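Local coordinates for protein valine-pyruvate aminotransferase (Salmonella typhimurium, PDB 3G7Q) that probably catalyses the pyridoxal phosphate-dependent exchange of an amino group between L-valine and pyruvate, which yields L-alanine and 3-methyl-2-oxobutanoate, at residues A[113-118]-A[181-186]; A[168-173]-A[199-204]; A[218-223]-A[244-249]; A[367-372]-A[386-391]. All blocks are in the same frame, centred on the assembly; numbering follows the deposited sequence. Where two conformers were deposited one is given.

Overall arrangement
Contacts 1 and 3 lie in the large domain, on the seven-stranded mixed sheet of fold-type I pyridoxal phosphate enzymes. Contact 1 sets helix 107-118 on strand 181-187, and contact 3 joins neighbouring strands 216-219 and 242-247; their centres are 16 Å apart, bridged by a probable hydrogen bond of 2.9 Å from Asp-219 N to Val-186 O. Contact 2 joins helix 199-211, whose Leu-202 packs on Val-186 and Ile-218, to the six-stranded sheet. Contact 4 lies within that second sheet, and Tyr-168 OH packs 3.9 Å from its Cys-387 SG. Contact 3 ends where fold-type I enzymes hold the cofactor, at the C-terminal ends of parallel strands; contact 4 is on the small-domain side.

Contact 1: A[113-118]-A[181-186]; sequences YLFNLF and TGMICV
Met-183, a selenomethionine on strand 181-187, drives its side chain against the last turns of helix 107-118 and meets three residues there. Its CG sits between the backbone N and the carbonyl carbon (chi1 48°), and a bend at chi3 turns the methyl toward Phe-115. CE arrives at the edge of that ring, in its plane, 3.7 Å from Phe-115 CE1. The selenium lies at the same edge as a Met-aromatic contact, and it meets the Phe-118 ring obliquely. Leu-114 touches with CB, 4.2 Å from Met-183 SE. Phe-118 starts toward the strand, its CB 4.1 Å from Met-183 CG, before the ring leads away. Gly-182, having no side chain, comes close enough for its CA to make a CA-H...O contact of 3.4 Å with Phe-118 O. Val-130 and Val-217, on the two adjoining strands, also touch Met-183. Helix and sheet are thus joined mainly by dispersion between polarisable selenium, methyl and aromatic groups, with a weak CA-H...O contact added at the helix end.

Contact 2: A[168-173]-A[199-204]; sequences YHVDFE and DEELMK
Glu-201 reaches from the first turns of helix 199-211 to His-169, the last residue of strand 165-169, in a His-carboxylate hydrogen bond, and to Val-170 just after it. That helix is part of the beta-alpha-beta crossover between strands 181-187 and 216-219, which the carboxylate ties to the neighbouring sheet. The Glu-201 chain, extended beyond CG, crosses the His-169 side chain at about a right angle. OE2 lies in the plane of the imidazole, 2.9 Å from His-169 ND1, but ring and carboxylate planes are 60° apart, so ND1 meets OE2 from above the carboxylate plane. Val-170 N binds the same oxygen at 3.0 Å from the opposite face, fixing its rotation. His-169 NE2 is bound in turn to Glu-159. Farther along, the Phe-172 ring is sandwiched: Val-170 CG1 over the centre of one face, and Lys-204 across the other in a CH-pi contact, CD 3.9 Å from the ring centroid. One water donates to both Val-170 O (2.7 Å) and Glu-201 OE2 (2.8 Å).

Contact 3: A[218-223]-A[244-249]; sequences IDNAYG and LCMSLS
Leu-244 pairs with Ile-218 in the parallel strands 242-247 and 216-219 of the large-domain sheet, the two side chains on the same face. Leu-244 CA makes a CA-H...O contact with Ile-218 O. Cys-245 carries the two direct backbone bonds: its N gives a nearly straight one to Ile-218 O (2.9 Å, 171° at the hydrogen), and its O takes one from Asn-220 N at 2.7 Å, almost along the C=O axis. Its side chain shares a face with that of Asp-219, and both touch Phe-111 of helix 107-118. Met-246, a selenomethionine, runs alongside Asn-220 in the same direction; the bend at its chi3 (84°) brings CE to 3.3 Å from Asn-220 OD1. At Ser-247 the strands have parted and water takes over. One water links Ser-247 N to Asn-220 O (2.8 Å from the water); another donates to both Ala-221 O (2.7 Å) and Ser-247 O. Each segment turns off in its own way: Asp-219 OD1 accepts from Ala-221 N in an Asx turn, and Ser-247 OG from Ser-249 N in an ST turn. Direct backbone bonds thus give way to water bridges at the C-terminal ends of these parallel strands, where fold-type I enzymes hold their cofactor.

Contact 4: A[367-372]-A[386-391]; sequences MVPGHY and QCMRMN. With EDO (1,2-ethanediol), chain F.
Val-368 and Arg-389 form an antiparallel hydrogen-bonded pair at the edge of the six-stranded mixed sheet, where short strand 368-369 lies against strand 387-391. Val-368 N gives a bond of 3.0 Å to Arg-389 O, at 176° almost straight, and Arg-389 N returns one of 2.9 Å to Val-368 O. A third, from Gly-370 N to Cys-387 O, comes from above the carbonyl plane; Thr-353 OG1 also binds that oxygen. On one face the arginine side chain runs alongside Val-368, whose CG2 is 3.8 Å from Arg-389 NH2. On the other, Pro-369 and selenomethionine Met-388 make the non-hydrogen-bonded pair; Met-388 folds back at chi3 (79°), which sets its CE against the carbonyl of Val-368, 3.5 Å from Val-368 O. Met-367 lies beside Met-390, pointing the same way. Past Gly-370, on the short 3-10 segment, Tyr-372 OH hydrogen-bonds O1 of an ethanediol, probably from the crystallisation liquor, at 2.7 Å. Arg-389 NH1 bonds Asn-191 OD1 and NH2 bonds Gly-37 O, an arrangement consistent with class I aminotransferases, in which a small-domain arginine receives the substrate carboxylate.

Contact 1: A[113-118]-A[181-186]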
loop_
_atom_site.group_PDB
_atom_site.type_symbol
_atom_site.label_atom_id
_atom_site.label_comp_id
_atom_site.label_asym_id
_atom_site.label_seq_id
_atom_site.Cartn_x
_atom_site.Cartn_y
_atom_site.Cartn_z
ATOM N N TYR A 113 3.387 -10.125 1.807
ATOM C CA TYR A 113 4.787 -10.210 2.237
ATOM C C TYR A 113 5.100 -11.566 2.879
ATOM O O TYR A 113 6.098 -12.199 2.548
ATOM C CB TYR A 113 5.167 -9.107 3.238
ATOM C CG TYR A 113 5.102 -7.704 2.678
ATOM C CD1 TYR A 113 5.784 -7.372 1.510
ATOM C CD2 TYR A 113 4.412 -6.694 3.337
ATOM C CE1 TYR A 113 5.731 -6.086 0.982
ATOM C CE2 TYR A 113 4.365 -5.398 2.821
ATOM C CZ TYR A 113 5.017 -5.108 1.641
ATOM O OH TYR A 113 4.974 -3.831 1.120
ATOM N N LEU A 114 4.243 -12.014 3.781
ATOM C CA LEU A 114 4.505 -13.277 4.475
ATOM C C LEU A 114 4.557 -14.437 3.497
ATOM O O LEU A 114 5.501 -15.225 3.548
ATOM C CB LEU A 114 3.464 -13.511 5.584
ATOM C CG LEU A 114 3.474 -12.436 6.689
ATOM C CD1 LEU A 114 2.303 -12.665 7.648
ATOM C CD2 LEU A 114 4.821 -12.399 7.403
ATOM N N PHE A 115 3.595 -14.504 2.575
ATOM C CA PHE A 115 3.571 -15.581 1.578
ATOM C C PHE A 115 4.858 -15.579 0.767
ATOM O O PHE A 115 5.464 -16.629 0.545
ATOM C CB PHE A 115 2.336 -15.502 0.650
ATOM C CG PHE A 115 0.990 -15.559 1.377
ATOM C CD1 PHE A 115 0.834 -16.213 2.602
ATOM C CD2 PHE A 115 -0.146 -15.018 0.782
ATOM C CE1 PHE A 115 -0.414 -16.269 3.239
ATOM C CE2 PHE A 115 -1.379 -15.085 1.407
ATOM C CZ PHE A 115 -1.512 -15.715 2.639
ATOM N N ASN A 116 5.302 -14.399 0.354
ATOM C CA ASN A 116 6.572 -14.277 -0.355
ATOM C C ASN A 116 7.784 -14.658 0.468
ATOM O O ASN A 116 8.752 -15.178 -0.066
ATOM C CB ASN A 116 6.775 -12.850 -0.877
ATOM C CG ASN A 116 6.052 -12.612 -2.173
ATOM O OD1 ASN A 116 6.500 -13.070 -3.227
ATOM N ND2 ASN A 116 4.933 -11.891 -2.116
ATOM N N LEU A 117 7.741 -14.384 1.765
ATOM C CA LEU A 117 8.883 -14.657 2.633
ATOM C C LEU A 117 9.015 -16.144 2.995
ATOM O O LEU A 117 10.123 -16.661 3.077
ATOM C CB LEU A 117 8.749 -13.805 3.899
ATOM C CG LEU A 117 9.924 -13.654 4.850
ATOM C CD1 LEU A 117 11.081 -12.956 4.154
ATOM C CD2 LEU A 117 9.500 -12.870 6.091
ATOM N N PHE A 118 7.894 -16.832 3.192
ATOM C CA PHE A 118 7.918 -18.231 3.627
ATOM C C PHE A 118 7.408 -19.293 2.635
ATOM O O PHE A 118 7.660 -20.472 2.854
ATOM C CB PHE A 118 7.128 -18.375 4.946
ATOM C CG PHE A 118 7.703 -17.578 6.089
ATOM C CD1 PHE A 118 8.793 -18.046 6.794
ATOM C CD2 PHE A 118 7.133 -16.378 6.469
ATOM C CE1 PHE A 118 9.333 -17.321 7.843
ATOM C CE2 PHE A 118 7.652 -15.651 7.509
ATOM C CZ PHE A 118 8.759 -16.124 8.202
ATOM N N THR A 181 5.771 -27.609 3.783
ATOM C CA THR A 181 4.950 -26.598 4.432
ATOM C C THR A 181 5.850 -25.453 4.845
ATOM O O THR A 181 6.783 -25.649 5.622
ATOM C CB THR A 181 4.263 -27.156 5.678
ATOM O OG1 THR A 181 3.547 -28.345 5.327
ATOM C CG2 THR A 181 3.288 -26.119 6.282
ATOM N N GLY A 182 5.577 -24.264 4.330
ATOM C CA GLY A 182 6.379 -23.092 4.653
ATOM C C GLY A 182 5.865 -22.312 5.857
ATOM O O GLY A 182 6.641 -21.662 6.543
HETATM N N MSE A 183 4.558 -22.361 6.088
HETATM C CA MSE A 183 3.929 -21.665 7.202
HETATM C C MSE A 183 2.534 -22.191 7.424
HETATM O O MSE A 183 1.917 -22.748 6.511
HETATM C CB MSE A 183 3.871 -20.147 6.966
HETATM C CG MSE A 183 3.362 -19.709 5.614
HETATM SE SE MSE A 183 3.154 -17.730 5.520
HETATM C CE MSE A 183 1.580 -17.621 6.069
ATOM N N ILE A 184 2.053 -21.993 8.650
ATOM C CA ILE A 184 0.726 -22.408 9.068
ATOM C C ILE A 184 -0.030 -21.109 9.318
ATOM O O ILE A 184 0.462 -20.244 10.034
ATOM C CB ILE A 184 0.780 -23.250 10.336
ATOM C CG1 ILE A 184 1.664 -24.487 10.109
ATOM C CG2 ILE A 184 -0.633 -23.623 10.771
ATOM C CD1 ILE A 184 1.796 -25.442 11.326
ATOM N N CYS A 185 -1.217 -20.983 8.738
ATOM C CA CYS A 185 -1.959 -19.735 8.827
ATOM C C CYS A 185 -3.388 -19.918 9.320
ATOM O O CYS A 185 -4.127 -20.723 8.773
ATOM C CB CYS A 185 -1.973 -19.094 7.447
ATOM S SG CYS A 185 -2.621 -17.431 7.447
ATOM N N VAL A 186 -3.771 -19.161 10.348
ATOM C CA VAL A 186 -5.115 -19.198 10.907
ATOM C C VAL A 186 -5.527 -17.754 11.215
ATOM O O VAL A 186 -4.697 -16.856 11.245
ATOM C CB VAL A 186 -5.214 -20.031 12.199
ATOM C CG1 VAL A 186 -4.887 -21.471 11.954
ATOM C CG2 VAL A 186 -4.308 -19.451 13.292
#

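Contact 2: A[168-173]-A[199-204]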
loop_
_atom_site.group_PDB
_atom_site.type_symbol
_atom_site.label_atom_id
_atom_site.label_comp_id
_atom_site.label_asym_id
_atom_site.label_seq_id
_atom_site.Cartn_x
_atom_site.Cartn_y
_atom_site.Cartn_z
ATOM N N TYR A 168 -16.648 -25.470 13.260
ATOM C CA TYR A 168 -15.577 -26.192 12.602
ATOM C C TYR A 168 -14.453 -26.420 13.595
ATOM O O TYR A 168 -14.175 -25.567 14.451
ATOM C CB TYR A 168 -15.030 -25.419 11.429
ATOM C CG TYR A 168 -15.973 -25.249 10.247
ATOM C CD1 TYR A 168 -16.498 -26.351 9.584
ATOM C CD2 TYR A 168 -16.258 -24.007 9.761
ATOM C CE1 TYR A 168 -17.340 -26.205 8.463
ATOM C CE2 TYR A 168 -17.080 -23.831 8.657
ATOM C CZ TYR A 168 -17.625 -24.945 8.012
ATOM O OH TYR A 168 -18.451 -24.776 6.932
ATOM N N HIS A 169 -13.797 -27.562 13.446
ATOM C CA HIS A 169 -12.637 -27.952 14.260
ATOM C C HIS A 169 -11.496 -28.467 13.396
ATOM O O HIS A 169 -11.729 -29.062 12.354
ATOM C CB HIS A 169 -13.026 -29.045 15.243
ATOM C CG HIS A 169 -13.902 -28.554 16.350
ATOM N ND1 HIS A 169 -13.398 -27.875 17.443
ATOM C CD2 HIS A 169 -15.241 -28.615 16.526
ATOM C CE1 HIS A 169 -14.395 -27.565 18.254
ATOM N NE2 HIS A 169 -15.523 -28.001 17.723
ATOM N N VAL A 170 -10.276 -28.285 13.880
ATOM C CA VAL A 170 -9.087 -28.826 13.216
ATOM C C VAL A 170 -9.135 -30.341 13.304
ATOM O O VAL A 170 -9.314 -30.904 14.390
ATOM C CB VAL A 170 -7.780 -28.341 13.871
ATOM C CG1 VAL A 170 -6.549 -28.990 13.180
ATOM C CG2 VAL A 170 -7.657 -26.795 13.884
ATOM N N ASP A 171 -8.981 -31.025 12.175
ATOM C CA ASP A 171 -8.911 -32.492 12.146
ATOM C C ASP A 171 -7.436 -32.884 12.240
ATOM O O ASP A 171 -6.751 -33.042 11.224
ATOM C CB ASP A 171 -9.573 -33.015 10.871
ATOM C CG ASP A 171 -9.457 -34.505 10.707
ATOM O OD1 ASP A 171 -8.951 -35.187 11.621
ATOM O OD2 ASP A 171 -9.871 -34.997 9.624
ATOM N N PHE A 172 -6.937 -33.038 13.464
ATOM C CA PHE A 172 -5.515 -33.312 13.649
ATOM C C PHE A 172 -5.086 -34.684 13.122
ATOM O O PHE A 172 -3.946 -34.837 12.693
ATOM C CB PHE A 172 -5.099 -33.139 15.116
ATOM C CG PHE A 172 -5.033 -31.706 15.546
ATOM C CD1 PHE A 172 -3.928 -30.933 15.224
ATOM C CD2 PHE A 172 -6.072 -31.128 16.261
ATOM C CE1 PHE A 172 -3.857 -29.605 15.604
ATOM C CE2 PHE A 172 -6.004 -29.803 16.637
ATOM C CZ PHE A 172 -4.888 -29.045 16.309
ATOM N N GLU A 173 -6.008 -35.639 13.115
ATOM C CA GLU A 173 -5.716 -37.002 12.663
ATOM C C GLU A 173 -5.282 -37.035 11.207
ATOM O O GLU A 173 -4.449 -37.858 10.837
ATOM C CB GLU A 173 -6.922 -37.936 12.852
ATOM C CG GLU A 173 -7.194 -38.363 14.294
ATOM C CD GLU A 173 -7.580 -37.204 15.221
ATOM O OE1 GLU A 173 -8.227 -36.211 14.754
ATOM O OE2 GLU A 173 -7.227 -37.297 16.425
ATOM N N ASP A 199 -8.473 -22.713 22.468
ATOM C CA ASP A 199 -7.144 -22.641 23.058
ATOM C C ASP A 199 -6.348 -23.932 22.808
ATOM O O ASP A 199 -5.181 -23.861 22.443
ATOM C CB ASP A 199 -7.194 -22.385 24.568
ATOM C CG ASP A 199 -7.820 -21.060 24.917
ATOM O OD1 ASP A 199 -7.737 -20.124 24.107
ATOM O OD2 ASP A 199 -8.391 -20.980 26.005
ATOM N N GLU A 200 -6.999 -25.072 22.950
ATOM C CA GLU A 200 -6.340 -26.373 22.783
ATOM C C GLU A 200 -5.877 -26.575 21.334
ATOM O O GLU A 200 -4.762 -27.015 21.086
ATOM C CB GLU A 200 -7.281 -27.490 23.216
ATOM C CG GLU A 200 -6.644 -28.876 23.294
ATOM N N GLU A 201 -6.733 -26.254 20.385
ATOM C CA GLU A 201 -6.353 -26.339 18.972
ATOM C C GLU A 201 -5.175 -25.439 18.629
ATOM O O GLU A 201 -4.237 -25.830 17.936
ATOM C CB GLU A 201 -7.535 -25.941 18.075
ATOM C CG GLU A 201 -8.617 -27.017 18.040
ATOM C CD GLU A 201 -9.910 -26.570 17.365
ATOM O OE1 GLU A 201 -10.254 -25.351 17.390
ATOM O OE2 GLU A 201 -10.589 -27.450 16.788
ATOM N N LEU A 202 -5.214 -24.214 19.120
ATOM C CA LEU A 202 -4.167 -23.255 18.816
ATOM C C LEU A 202 -2.831 -23.691 19.448
ATOM O O LEU A 202 -1.779 -23.564 18.806
ATOM C CB LEU A 202 -4.603 -21.844 19.262
ATOM C CG LEU A 202 -3.728 -20.683 18.768
ATOM C CD1 LEU A 202 -3.711 -20.637 17.252
ATOM C CD2 LEU A 202 -4.244 -19.349 19.363
HETATM N N MSE A 203 -2.851 -24.128 20.705
HETATM C CA MSE A 203 -1.606 -24.541 21.373
HETATM C C MSE A 203 -0.970 -25.716 20.678
HETATM O O MSE A 203 0.243 -25.803 20.562
HETATM C CB MSE A 203 -1.856 -24.863 22.833
HETATM C CG MSE A 203 -2.137 -23.607 23.596
HETATM SE SE MSE A 203 -2.216 -23.866 25.483
HETATM C CE MSE A 203 -3.855 -24.980 25.672
ATOM N N LYS A 204 -1.809 -26.645 20.202
ATOM C CA LYS A 204 -1.350 -27.815 19.426
ATOM C C LYS A 204 -0.682 -27.347 18.128
ATOM O O LYS A 204 0.440 -27.750 17.818
ATOM C CB LYS A 204 -2.501 -28.782 19.095
ATOM C CG LYS A 204 -3.055 -29.623 20.242
ATOM C CD LYS A 204 -4.152 -30.546 19.692
ATOM C CE LYS A 204 -4.913 -31.312 20.747
ATOM N NZ LYS A 204 -6.020 -32.128 20.125
HETATM O O HOH W 1 -12.508 -24.342 16.235
HETATM O O HOH W 2 -9.722 -30.073 16.956
#

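Contact 3: A[218-223]-A[244-249]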
loop_
_atom_site.group_PDB
_atom_site.type_symbol
_atom_site.label_atom_id
_atom_site.label_comp_id
_atom_site.label_asym_id
_atom_site.label_seq_id
_atom_site.Cartn_x
_atom_site.Cartn_y
_atom_site.Cartn_z
ATOM N N ILE A 218 -1.085 -15.783 12.737
ATOM C CA ILE A 218 -2.438 -15.566 13.264
ATOM C C ILE A 218 -2.962 -14.187 12.860
ATOM O O ILE A 218 -2.392 -13.158 13.219
ATOM C CB ILE A 218 -2.510 -15.689 14.803
ATOM C CG1 ILE A 218 -1.874 -17.005 15.269
ATOM C CG2 ILE A 218 -3.974 -15.566 15.261
ATOM C CD1 ILE A 218 -1.713 -17.159 16.821
ATOM N N ASP A 219 -4.029 -14.178 12.078
ATOM C CA ASP A 219 -4.661 -12.948 11.675
ATOM C C ASP A 219 -5.649 -12.543 12.786
ATOM O O ASP A 219 -6.661 -13.221 12.996
ATOM C CB ASP A 219 -5.384 -13.117 10.364
ATOM C CG ASP A 219 -5.897 -11.790 9.823
ATOM O OD1 ASP A 219 -5.805 -10.770 10.541
ATOM O OD2 ASP A 219 -6.343 -11.777 8.669
ATOM N N ASN A 220 -5.332 -11.435 13.470
ATOM C CA ASN A 220 -6.071 -10.901 14.634
ATOM C C ASN A 220 -6.775 -9.586 14.246
ATOM O O ASN A 220 -6.988 -8.729 15.103
ATOM C CB ASN A 220 -5.084 -10.663 15.762
ATOM C CG ASN A 220 -5.714 -10.472 17.161
ATOM O OD1 ASN A 220 -5.531 -9.437 17.812
ATOM N ND2 ASN A 220 -6.406 -11.465 17.621
ATOM N N ALA A 221 -7.216 -9.461 13.002
ATOM C CA ALA A 221 -7.957 -8.263 12.549
ATOM C C ALA A 221 -9.208 -7.940 13.364
ATOM O O ALA A 221 -9.605 -6.767 13.424
ATOM C CB ALA A 221 -8.340 -8.372 11.065
ATOM N N TYR A 222 -9.842 -8.957 13.960
ATOM C CA TYR A 222 -11.058 -8.761 14.718
ATOM C C TYR A 222 -10.924 -8.997 16.206
ATOM O O TYR A 222 -11.881 -8.794 16.935
ATOM C CB TYR A 222 -12.171 -9.704 14.186
ATOM C CG TYR A 222 -12.583 -9.379 12.780
ATOM C CD1 TYR A 222 -13.534 -8.392 12.519
ATOM C CD2 TYR A 222 -12.015 -10.029 11.705
ATOM C CE1 TYR A 222 -13.899 -8.088 11.243
ATOM C CE2 TYR A 222 -12.389 -9.726 10.419
ATOM C CZ TYR A 222 -13.323 -8.744 10.209
ATOM O OH TYR A 222 -13.703 -8.432 8.953
ATOM N N GLY A 223 -9.751 -9.414 16.658
ATOM C CA GLY A 223 -9.575 -9.825 18.033
ATOM C C GLY A 223 -9.108 -8.773 19.032
ATOM O O GLY A 223 -9.233 -7.577 18.817
ATOM N N LEU A 244 1.823 -12.285 14.289
ATOM C CA LEU A 244 0.481 -11.808 14.609
ATOM C C LEU A 244 0.135 -10.574 13.785
ATOM O O LEU A 244 0.844 -9.574 13.889
ATOM C CB LEU A 244 0.455 -11.509 16.110
ATOM C CG LEU A 244 -0.771 -10.960 16.830
ATOM C CD1 LEU A 244 -1.959 -11.819 16.525
ATOM C CD2 LEU A 244 -0.463 -10.921 18.342
ATOM N N CYS A 245 -0.956 -10.629 13.004
ATOM C CA CYS A 245 -1.361 -9.514 12.147
ATOM C C CYS A 245 -2.555 -8.818 12.770
ATOM O O CYS A 245 -3.543 -9.473 13.115
ATOM C CB CYS A 245 -1.720 -9.992 10.753
ATOM S SG CYS A 245 -0.312 -10.831 9.961
HETATM N N MSE A 246 -2.450 -7.501 12.921
HETATM C CA MSE A 246 -3.510 -6.679 13.478
HETATM C C MSE A 246 -3.806 -5.562 12.494
HETATM O O MSE A 246 -3.055 -5.332 11.548
HETATM C CB MSE A 246 -3.114 -6.146 14.861
HETATM C CG MSE A 246 -2.824 -7.266 15.881
HETATM SE SE MSE A 246 -2.408 -6.492 17.609
HETATM C CE MSE A 246 -4.606 -6.325 18.141
ATOM N N SER A 247 -4.889 -4.841 12.724
ATOM C CA SER A 247 -5.285 -3.802 11.794
ATOM C C SER A 247 -6.121 -2.768 12.491
ATOM O O SER A 247 -6.744 -3.046 13.493
ATOM C CB SER A 247 -6.110 -4.440 10.663
ATOM O OG SER A 247 -6.581 -3.452 9.742
ATOM N N LEU A 248 -6.117 -1.561 11.957
ATOM C CA LEU A 248 -6.946 -0.482 12.475
ATOM C C LEU A 248 -8.329 -0.427 11.817
ATOM O O LEU A 248 -9.252 0.128 12.378
ATOM C CB LEU A 248 -6.210 0.823 12.193
ATOM C CG LEU A 248 -6.638 2.129 12.817
ATOM C CD1 LEU A 248 -6.776 2.045 14.325
ATOM C CD2 LEU A 248 -5.565 3.175 12.408
ATOM N N SER A 249 -8.497 -1.042 10.659
ATOM C CA SER A 249 -9.727 -0.844 9.879
ATOM C C SER A 249 -11.014 -1.275 10.559
ATOM O O SER A 249 -12.021 -0.553 10.498
ATOM C CB SER A 249 -9.621 -1.530 8.513
ATOM O OG SER A 249 -9.698 -2.918 8.642
HETATM O O HOH W 3 -6.463 -6.008 14.935
HETATM O O HOH W 4 -9.103 -4.276 12.582
#

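Contact 4: A[367-372]-A[386-391]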
loop_
_atom_site.group_PDB
_atom_site.type_symbol
_atom_site.label_atom_id
_atom_site.label_comp_id
_atom_site.label_asym_id
_atom_site.label_seq_id
_atom_site.Cartn_x
_atom_site.Cartn_y
_atom_site.Cartn_z
HETATM N N MSE A 367 -24.891 -12.067 -1.534
HETATM C CA MSE A 367 -24.171 -12.773 -0.470
HETATM C C MSE A 367 -23.008 -13.474 -1.176
HETATM O O MSE A 367 -22.978 -13.510 -2.408
HETATM C CB MSE A 367 -25.076 -13.779 0.249
HETATM C CG MSE A 367 -26.227 -13.110 0.905
HETATM SE SE MSE A 367 -27.309 -14.471 1.847
HETATM C CE MSE A 367 -28.494 -13.286 2.857
ATOM N N VAL A 368 -22.040 -13.992 -0.420
ATOM C CA VAL A 368 -20.868 -14.631 -1.044
ATOM C C VAL A 368 -20.980 -16.148 -1.060
ATOM O O VAL A 368 -21.196 -16.768 -0.033
ATOM C CB VAL A 368 -19.534 -14.247 -0.356
ATOM C CG1 VAL A 368 -18.362 -14.704 -1.229
ATOM C CG2 VAL A 368 -19.468 -12.729 -0.103
ATOM N N PRO A 369 -20.875 -16.761 -2.239
ATOM C CA PRO A 369 -20.866 -18.218 -2.242
ATOM C C PRO A 369 -19.688 -18.772 -1.447
ATOM O O PRO A 369 -18.564 -18.283 -1.558
ATOM C CB PRO A 369 -20.725 -18.567 -3.737
ATOM C CG PRO A 369 -21.186 -17.386 -4.427
ATOM C CD PRO A 369 -20.827 -16.210 -3.602
ATOM N N GLY A 370 -19.954 -19.792 -0.645
ATOM C CA GLY A 370 -18.950 -20.358 0.247
ATOM C C GLY A 370 -17.766 -21.058 -0.379
ATOM O O GLY A 370 -16.685 -21.097 0.200
ATOM N N HIS A 371 -17.939 -21.579 -1.583
ATOM C CA HIS A 371 -16.878 -22.384 -2.181
ATOM C C HIS A 371 -15.585 -21.638 -2.344
ATOM O O HIS A 371 -14.516 -22.236 -2.296
ATOM C CB HIS A 371 -17.333 -22.930 -3.533
ATOM C CG HIS A 371 -16.307 -23.771 -4.226
ATOM N ND1 HIS A 371 -15.855 -24.976 -3.719
ATOM C CD2 HIS A 371 -15.683 -23.603 -5.415
ATOM C CE1 HIS A 371 -14.969 -25.490 -4.553
ATOM N NE2 HIS A 371 -14.860 -24.688 -5.598
ATOM N N TYR A 372 -15.683 -20.328 -2.477
ATOM C CA TYR A 372 -14.532 -19.513 -2.700
ATOM C C TYR A 372 -13.588 -19.392 -1.503
ATOM O O TYR A 372 -12.446 -18.975 -1.680
ATOM C CB TYR A 372 -14.986 -18.145 -3.231
ATOM C CG TYR A 372 -15.825 -18.265 -4.505
ATOM C CD1 TYR A 372 -15.361 -18.992 -5.610
ATOM C CD2 TYR A 372 -17.057 -17.641 -4.616
ATOM C CE1 TYR A 372 -16.126 -19.118 -6.772
ATOM C CE2 TYR A 372 -17.822 -17.752 -5.779
ATOM C CZ TYR A 372 -17.361 -18.492 -6.851
ATOM O OH TYR A 372 -18.123 -18.590 -8.016
ATOM N N GLN A 386 -22.652 -25.668 -0.259
ATOM C CA GLN A 386 -23.886 -25.540 0.492
ATOM C C GLN A 386 -23.839 -24.369 1.472
ATOM O O GLN A 386 -24.767 -24.202 2.244
ATOM C CB GLN A 386 -24.149 -26.833 1.267
ATOM C CG GLN A 386 -24.316 -28.026 0.366
ATOM C CD GLN A 386 -24.448 -29.357 1.087
ATOM O OE1 GLN A 386 -24.549 -29.449 2.322
ATOM N NE2 GLN A 386 -24.445 -30.416 0.297
ATOM N N CYS A 387 -22.780 -23.550 1.413
ATOM C CA CYS A 387 -22.605 -22.446 2.353
ATOM C C CYS A 387 -22.544 -21.099 1.663
ATOM O O CYS A 387 -22.212 -21.011 0.472
ATOM C CB CYS A 387 -21.321 -22.622 3.166
ATOM S SG CYS A 387 -21.170 -24.120 4.164
HETATM N N MSE A 388 -22.863 -20.056 2.419
HETATM C CA MSE A 388 -22.729 -18.684 1.973
HETATM C C MSE A 388 -22.316 -17.807 3.128
HETATM O O MSE A 388 -22.640 -18.086 4.278
HETATM C CB MSE A 388 -24.038 -18.128 1.412
HETATM C CG MSE A 388 -24.550 -18.888 0.195
HETATM SE SE MSE A 388 -25.856 -17.844 -0.829
HETATM C CE MSE A 388 -24.383 -16.962 -1.542
ATOM N N ARG A 389 -21.608 -16.725 2.822
ATOM C CA ARG A 389 -21.267 -15.745 3.842
ATOM C C ARG A 389 -22.126 -14.490 3.678
ATOM O O ARG A 389 -22.307 -13.992 2.558
ATOM C CB ARG A 389 -19.817 -15.309 3.708
ATOM C CG ARG A 389 -19.313 -14.456 4.871
ATOM C CD ARG A 389 -17.960 -13.772 4.536
ATOM N NE ARG A 389 -18.109 -12.593 3.672
ATOM C CZ ARG A 389 -17.087 -11.895 3.161
ATOM N NH1 ARG A 389 -15.830 -12.244 3.418
ATOM N NH2 ARG A 389 -17.318 -10.845 2.379
HETATM N N MSE A 390 -22.609 -13.962 4.791
HETATM C CA MSE A 390 -23.275 -12.665 4.824
HETATM C C MSE A 390 -22.637 -11.788 5.900
HETATM O O MSE A 390 -22.013 -12.293 6.848
HETATM C CB MSE A 390 -24.771 -12.796 5.092
HETATM C CG MSE A 390 -25.133 -13.461 6.383
HETATM SE SE MSE A 390 -27.082 -13.168 6.723
HETATM C CE MSE A 390 -27.024 -11.392 7.392
ATOM N N ASN A 391 -22.826 -10.477 5.756
ATOM C CA ASN A 391 -22.352 -9.462 6.705
ATOM C C ASN A 391 -23.575 -9.053 7.515
ATOM O O ASN A 391 -24.596 -8.706 6.918
ATOM C CB ASN A 391 -21.743 -8.293 5.933
ATOM C CG ASN A 391 -21.158 -7.230 6.834
ATOM O OD1 ASN A 391 -21.760 -6.863 7.842
ATOM N ND2 ASN A 391 -19.984 -6.689 6.441
HETATM C C1 EDO F . -20.225 -16.029 -7.879
HETATM O O1 EDO F . -20.533 -17.398 -8.191
HETATM C C2 EDO F . -20.468 -15.132 -9.095
HETATM O O2 EDO F . -19.587 -15.470 -10.177
#